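PDB 6LNH: L-isoleucine-4-hydroxylase from Bacillus thuringiensis, which catalyses the iron- and 2-oxoglutarate-dependent hydroxylation of L-isoleucine to (4S)-4-hydroxy-L-isoleucine, and also oxidises several other amino acids, including L-methionine to its sulfoxide. Local coordinates for residues 67-79 against 107-119. Numbering follows the deposited sequence.
Sequences CRARSYSRYIKYV and RQFNSINDSFLCN
Arg70 and Phe109 bring two flat groups together obliquely, the guanidinium plane turned 66° from the ring, and the touching is done by the aliphatic part of the arginine: its CD lies 3.4 Å from Phe109 CE1. Arg68 CZ lies in plane at the edge of the Arg70 guanidinium; Tyr72 OH does so at that of Arg74, whose NH1 donates a weak bond to it. Arginine suits position 70 because its methylenes can pack obliquely against an aromatic ring; the chain bends at chi3, and the Arg70 side chain comes within about 9 Å of the bound iron. Tyr72 stacks its ring on His150. Its backbone N donates an almost straight bond to Asn110 O (2.9 Å, 163°), and its carbonyl O receives the CA-H of Ser111.

Strand 68-77 belongs to the large antiparallel sheet of this cupin-type 2-oxoglutarate dioxygenase, and residues 109-112 pass across it towards the short helix 114-117.

Ser73 OG, set beside its own backbone N by chi1 of -68°, accepts the Ile112 N-H at 3.0 Å and donates weakly to Tyr72 O; serine is short enough to sit close to the crossing backbone. Ile112 lies alongside, its CG1 3.8 Å from Ser71 CB; its apolar branches suit this buried position. Further along the strand, the Tyr75 and Leu117 side chains come from opposite directions, and a water links Tyr75 OH to Leu117 O.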
loop_
_atom_site.group_PDB
_atom_site.type_symbol
_atom_site.label_atom_id
_atom_site.label_comp_id
_atom_site.label_asym_id
_atom_site.label_seq_id
_atom_site.Cartn_x
_atom_site.Cartn_y
_atom_site.Cartn_z
ATOM N N CYS C 67 11.472 15.716 -17.105
ATOM C CA CYS C 67 10.646 15.258 -15.956
ATOM C C CYS C 67 11.420 14.191 -15.163
ATOM O O CYS C 67 10.818 13.569 -14.271
ATOM C CB CYS C 67 9.300 14.704 -16.426
ATOM S SG CYS C 67 8.580 15.532 -17.874
ATOM N N ARG C 68 12.715 14.008 -15.458
ATOM C CA ARG C 68 13.522 12.967 -14.764
ATOM C C ARG C 68 15.022 13.166 -15.015
ATOM O O ARG C 68 15.386 14.111 -15.728
ATOM C CB ARG C 68 13.135 11.588 -15.302
ATOM C CG ARG C 68 13.696 11.292 -16.685
ATOM C CD ARG C 68 12.645 11.408 -17.771
ATOM N NE ARG C 68 12.809 10.413 -18.820
ATOM C CZ ARG C 68 12.921 10.697 -20.113
ATOM N NH1 ARG C 68 12.889 11.954 -20.521
ATOM N NH2 ARG C 68 13.066 9.725 -20.994
ATOM N N ALA C 69 15.846 12.280 -14.445
ATOM C CA ALA C 69 17.321 12.308 -14.592
ATOM C C ALA C 69 17.780 10.965 -15.167
ATOM O O ALA C 69 17.129 9.955 -14.864
ATOM C CB ALA C 69 17.964 12.579 -13.256
ATOM N N ARG C 70 18.862 10.950 -15.951
ATOM C CA ARG C 70 19.304 9.670 -16.565
ATOM C C ARG C 70 20.777 9.711 -16.989
ATOM O O ARG C 70 21.345 10.808 -17.095
ATOM C CB ARG C 70 18.440 9.364 -17.791
ATOM C CG ARG C 70 18.642 10.336 -18.945
ATOM C CD ARG C 70 17.757 10.034 -20.137
ATOM N NE ARG C 70 18.011 8.717 -20.698
ATOM C CZ ARG C 70 17.066 7.903 -21.153
ATOM N NH1 ARG C 70 15.799 8.274 -21.112
ATOM N NH2 ARG C 70 17.389 6.722 -21.643
ATOM N N SER C 71 21.340 8.521 -17.218
ATOM C CA SER C 71 22.701 8.291 -17.675
ATOM C C SER C 71 22.656 7.161 -18.689
ATOM O O SER C 71 21.778 6.295 -18.628
ATOM C CB SER C 71 23.648 7.927 -16.522
ATOM O OG SER C 71 23.962 9.061 -15.735
ATOM N N TYR C 72 23.591 7.179 -19.633
ATOM C CA TYR C 72 23.570 6.209 -20.714
ATOM C C TYR C 72 24.984 5.747 -21.030
ATOM O O TYR C 72 25.916 6.553 -21.078
ATOM C CB TYR C 72 22.900 6.820 -21.955
ATOM C CG TYR C 72 23.003 6.023 -23.239
ATOM C CD1 TYR C 72 22.480 4.742 -23.331
ATOM C CD2 TYR C 72 23.579 6.578 -24.376
ATOM C CE1 TYR C 72 22.551 4.024 -24.513
ATOM C CE2 TYR C 72 23.656 5.870 -25.560
ATOM C CZ TYR C 72 23.142 4.593 -25.623
ATOM O OH TYR C 72 23.216 3.883 -26.801
ATOM N N SER C 73 25.125 4.441 -21.245
ATOM C CA SER C 73 26.355 3.849 -21.747
ATOM C C SER C 73 25.969 2.617 -22.549
ATOM O O SER C 73 24.894 2.044 -22.358
ATOM C CB SER C 73 27.319 3.482 -20.611
ATOM O OG SER C 73 27.827 4.643 -19.975
ATOM N N ARG C 74 26.856 2.210 -23.451
ATOM C CA ARG C 74 26.555 1.105 -24.346
ATOM C C ARG C 74 27.802 0.275 -24.605
ATOM O O ARG C 74 28.930 0.773 -24.539
ATOM C CB ARG C 74 25.970 1.602 -25.676
ATOM C CG ARG C 74 26.808 2.656 -26.372
ATOM C CD ARG C 74 26.303 2.896 -27.783
ATOM N NE ARG C 74 27.131 3.847 -28.515
ATOM C CZ ARG C 74 26.749 5.080 -28.829
ATOM N NH1 ARG C 74 25.544 5.513 -28.485
ATOM N NH2 ARG C 74 27.569 5.878 -29.499
ATOM N N TYR C 75 27.581 -0.999 -24.907
ATOM C CA TYR C 75 28.624 -1.912 -25.341
ATOM C C TYR C 75 28.433 -2.217 -26.820
ATOM O O TYR C 75 27.316 -2.165 -27.343
ATOM C CB TYR C 75 28.598 -3.215 -24.537
ATOM C CG TYR C 75 28.923 -3.044 -23.070
ATOM C CD1 TYR C 75 30.240 -3.002 -22.632
ATOM C CD2 TYR C 75 27.914 -2.934 -22.123
ATOM C CE1 TYR C 75 30.544 -2.849 -21.292
ATOM C CE2 TYR C 75 28.207 -2.781 -20.780
ATOM C CZ TYR C 75 29.524 -2.741 -20.371
ATOM O OH TYR C 75 29.820 -2.588 -19.036
ATOM N N ILE C 76 29.532 -2.544 -27.493
ATOM C CA ILE C 76 29.508 -2.968 -28.888
ATOM C C ILE C 76 29.929 -4.427 -28.947
ATOM O O ILE C 76 30.958 -4.807 -28.376
ATOM C CB ILE C 76 30.430 -2.100 -29.764
ATOM C CG1 ILE C 76 30.102 -0.617 -29.594
ATOM C CG2 ILE C 76 30.317 -2.510 -31.226
ATOM C CD1 ILE C 76 31.169 0.310 -30.149
ATOM N N LYS C 77 29.136 -5.241 -29.636
ATOM C CA LYS C 77 29.462 -6.644 -29.874
ATOM C C LYS C 77 29.613 -6.827 -31.379
ATOM O O LYS C 77 28.615 -6.927 -32.100
ATOM C CB LYS C 77 28.387 -7.562 -29.297
ATOM C CG LYS C 77 28.496 -9.017 -29.737
ATOM C CD LYS C 77 29.782 -9.656 -29.240
ATOM C CE LYS C 77 29.837 -11.133 -29.598
ATOM N NZ LYS C 77 29.939 -11.349 -31.069
ATOM N N TYR C 78 30.852 -6.855 -31.862
ATOM C CA TYR C 78 31.072 -7.081 -33.281
ATOM C C TYR C 78 30.855 -8.550 -33.616
ATOM O O TYR C 78 31.146 -9.440 -32.812
ATOM C CB TYR C 78 32.487 -6.663 -33.685
ATOM C CG TYR C 78 32.757 -5.179 -33.594
ATOM C CD1 TYR C 78 32.392 -4.322 -34.624
ATOM C CD2 TYR C 78 33.386 -4.635 -32.481
ATOM C CE1 TYR C 78 32.641 -2.964 -34.546
ATOM C CE2 TYR C 78 33.641 -3.279 -32.395
ATOM C CZ TYR C 78 33.267 -2.449 -33.432
ATOM O OH TYR C 78 33.516 -1.099 -33.349
ATOM N N VAL C 79 30.318 -8.793 -34.815
ATOM C CA VAL C 79 29.903 -10.144 -35.186
ATOM C C VAL C 79 31.104 -11.087 -35.204
ATOM O O VAL C 79 31.011 -12.249 -34.787
ATOM C CB VAL C 79 29.159 -10.126 -36.537
ATOM C CG1 VAL C 79 29.925 -9.315 -37.570
ATOM C CG2 VAL C 79 28.896 -11.543 -37.028
ATOM N N ARG C 107 22.429 18.003 -26.606
ATOM C CA ARG C 107 21.987 16.633 -26.980
ATOM C C ARG C 107 22.530 15.635 -25.951
ATOM O O ARG C 107 21.888 14.589 -25.751
ATOM C CB ARG C 107 22.480 16.281 -28.387
ATOM C CG ARG C 107 23.860 16.830 -28.722
ATOM C CD ARG C 107 24.174 16.746 -30.205
ATOM N NE ARG C 107 24.902 17.903 -30.708
ATOM C CZ ARG C 107 24.522 19.165 -30.543
ATOM N NH1 ARG C 107 23.411 19.440 -29.882
ATOM N NH2 ARG C 107 25.252 20.147 -31.039
ATOM N N GLN C 108 23.659 15.973 -25.319
ATOM C CA GLN C 108 24.625 14.979 -24.779
ATOM C C GLN C 108 24.053 14.318 -23.520
ATOM O O GLN C 108 23.170 14.916 -22.882
ATOM C CB GLN C 108 25.963 15.654 -24.481
ATOM C CG GLN C 108 25.846 16.873 -23.576
ATOM C CD GLN C 108 25.108 18.014 -24.235
ATOM O OE1 GLN C 108 23.880 18.037 -24.287
ATOM N NE2 GLN C 108 25.859 18.974 -24.751
ATOM N N PHE C 109 24.553 13.127 -23.180
ATOM C CA PHE C 109 24.072 12.388 -21.984
ATOM C C PHE C 109 25.261 11.975 -21.117
ATOM O O PHE C 109 26.305 11.593 -21.671
ATOM C CB PHE C 109 23.287 11.143 -22.402
ATOM C CG PHE C 109 21.878 11.408 -22.861
ATOM C CD1 PHE C 109 20.857 11.594 -21.944
ATOM C CD2 PHE C 109 21.571 11.474 -24.208
ATOM C CE1 PHE C 109 19.561 11.840 -22.367
ATOM C CE2 PHE C 109 20.274 11.719 -24.630
ATOM C CZ PHE C 109 19.273 11.901 -23.707
ATOM N N ASN C 110 25.093 12.046 -19.795
ATOM C CA ASN C 110 26.164 11.638 -18.850
ATOM C C ASN C 110 26.343 10.122 -18.960
ATOM O O ASN C 110 25.339 9.421 -19.162
ATOM C CB ASN C 110 25.848 12.053 -17.413
ATOM C CG ASN C 110 26.120 13.517 -17.150
ATOM O OD1 ASN C 110 27.064 14.082 -17.693
ATOM N ND2 ASN C 110 25.299 14.138 -16.323
ATOM N N SER C 111 27.579 9.642 -18.831
ATOM C CA SER C 111 27.841 8.186 -18.942
ATOM C C SER C 111 27.635 7.546 -17.568
ATOM O O SER C 111 27.765 8.259 -16.561
ATOM C CB SER C 111 29.223 7.924 -19.470
ATOM O OG SER C 111 30.158 8.811 -18.882
ATOM N N ILE C 112 27.304 6.256 -17.536
ATOM C CA ILE C 112 27.108 5.571 -16.267
ATOM C C ILE C 112 28.451 5.417 -15.566
ATOM O O ILE C 112 29.469 5.103 -16.198
ATOM C CB ILE C 112 26.434 4.208 -16.498
ATOM C CG1 ILE C 112 25.041 4.408 -17.104
ATOM C CG2 ILE C 112 26.340 3.421 -15.201
ATOM C CD1 ILE C 112 24.455 3.153 -17.711
ATOM N N ASN C 113 28.460 5.652 -14.254
ATOM C CA ASN C 113 29.686 5.533 -13.474
ATOM C C ASN C 113 30.289 4.139 -13.612
ATOM O O ASN C 113 29.574 3.134 -13.664
ATOM C CB ASN C 113 29.409 5.855 -12.005
ATOM C CG ASN C 113 29.077 7.319 -11.788
ATOM O OD1 ASN C 113 29.489 8.176 -12.570
ATOM N ND2 ASN C 113 28.336 7.615 -10.725
ATOM N N ASP C 114 31.623 4.090 -13.673
ATOM C CA ASP C 114 32.328 2.816 -13.791
ATOM C C ASP C 114 32.005 1.875 -12.635
ATOM O O ASP C 114 31.888 0.660 -12.833
ATOM C CB ASP C 114 33.833 3.064 -13.873
ATOM C CG ASP C 114 34.271 3.533 -15.243
ATOM O OD1 ASP C 114 33.766 2.991 -16.251
ATOM O OD2 ASP C 114 35.114 4.450 -15.311
ATOM N N SER C 115 31.858 2.411 -11.420
ATOM C CA SER C 115 31.572 1.560 -10.267
ATOM C C SER C 115 30.229 0.853 -10.397
ATOM O O SER C 115 30.061 -0.259 -9.886
ATOM C CB SER C 115 31.614 2.389 -8.984
ATOM O OG SER C 115 30.829 3.560 -9.116
ATOM N N PHE C 116 29.265 1.477 -11.076
ATOM C CA PHE C 116 27.980 0.836 -11.327
ATOM C C PHE C 116 28.100 -0.223 -12.417
ATOM O O PHE C 116 27.492 -1.293 -12.313
ATOM C CB PHE C 116 26.933 1.902 -11.688
ATOM C CG PHE C 116 25.554 1.352 -12.009
ATOM C CD1 PHE C 116 25.293 0.673 -13.195
ATOM C CD2 PHE C 116 24.514 1.532 -11.113
ATOM C CE1 PHE C 116 24.027 0.181 -13.470
ATOM C CE2 PHE C 116 23.245 1.044 -11.383
ATOM C CZ PHE C 116 23.001 0.368 -12.564
ATOM N N LEU C 117 28.889 0.045 -13.461
ATOM C CA LEU C 117 28.973 -0.898 -14.573
ATOM C C LEU C 117 29.749 -2.157 -14.203
ATOM O O LEU C 117 29.444 -3.240 -14.713
ATOM C CB LEU C 117 29.640 -0.228 -15.777
ATOM C CG LEU C 117 28.898 0.843 -16.577
ATOM C CD1 LEU C 117 29.861 1.504 -17.551
ATOM C CD2 LEU C 117 27.718 0.240 -17.318
ATOM N N CYS C 118 30.744 -2.046 -13.328
ATOM C CA CYS C 118 31.490 -3.214 -12.877
ATOM C C CYS C 118 30.884 -3.886 -11.650
ATOM O O CYS C 118 31.395 -4.928 -11.224
ATOM C CB CYS C 118 32.958 -2.849 -12.624
ATOM S SG CYS C 118 33.248 -1.706 -11.267
ATOM N N ASN C 119 29.836 -3.315 -11.059
ATOM C CA ASN C 119 29.129 -3.979 -9.976
ATOM C C ASN C 119 28.723 -5.375 -10.442
ATOM O O ASN C 119 27.943 -5.498 -11.398
ATOM C CB ASN C 119 27.904 -3.163 -9.558
ATOM C CG ASN C 119 27.094 -3.815 -8.437
ATOM O OD1 ASN C 119 26.879 -5.027 -8.412
ATOM N ND2 ASN C 119 26.633 -2.993 -7.502
HETATM O O HOH W 1 26.113 9.077 -13.801
HETATM O O HOH W 2 27.983 -4.347 -16.947
#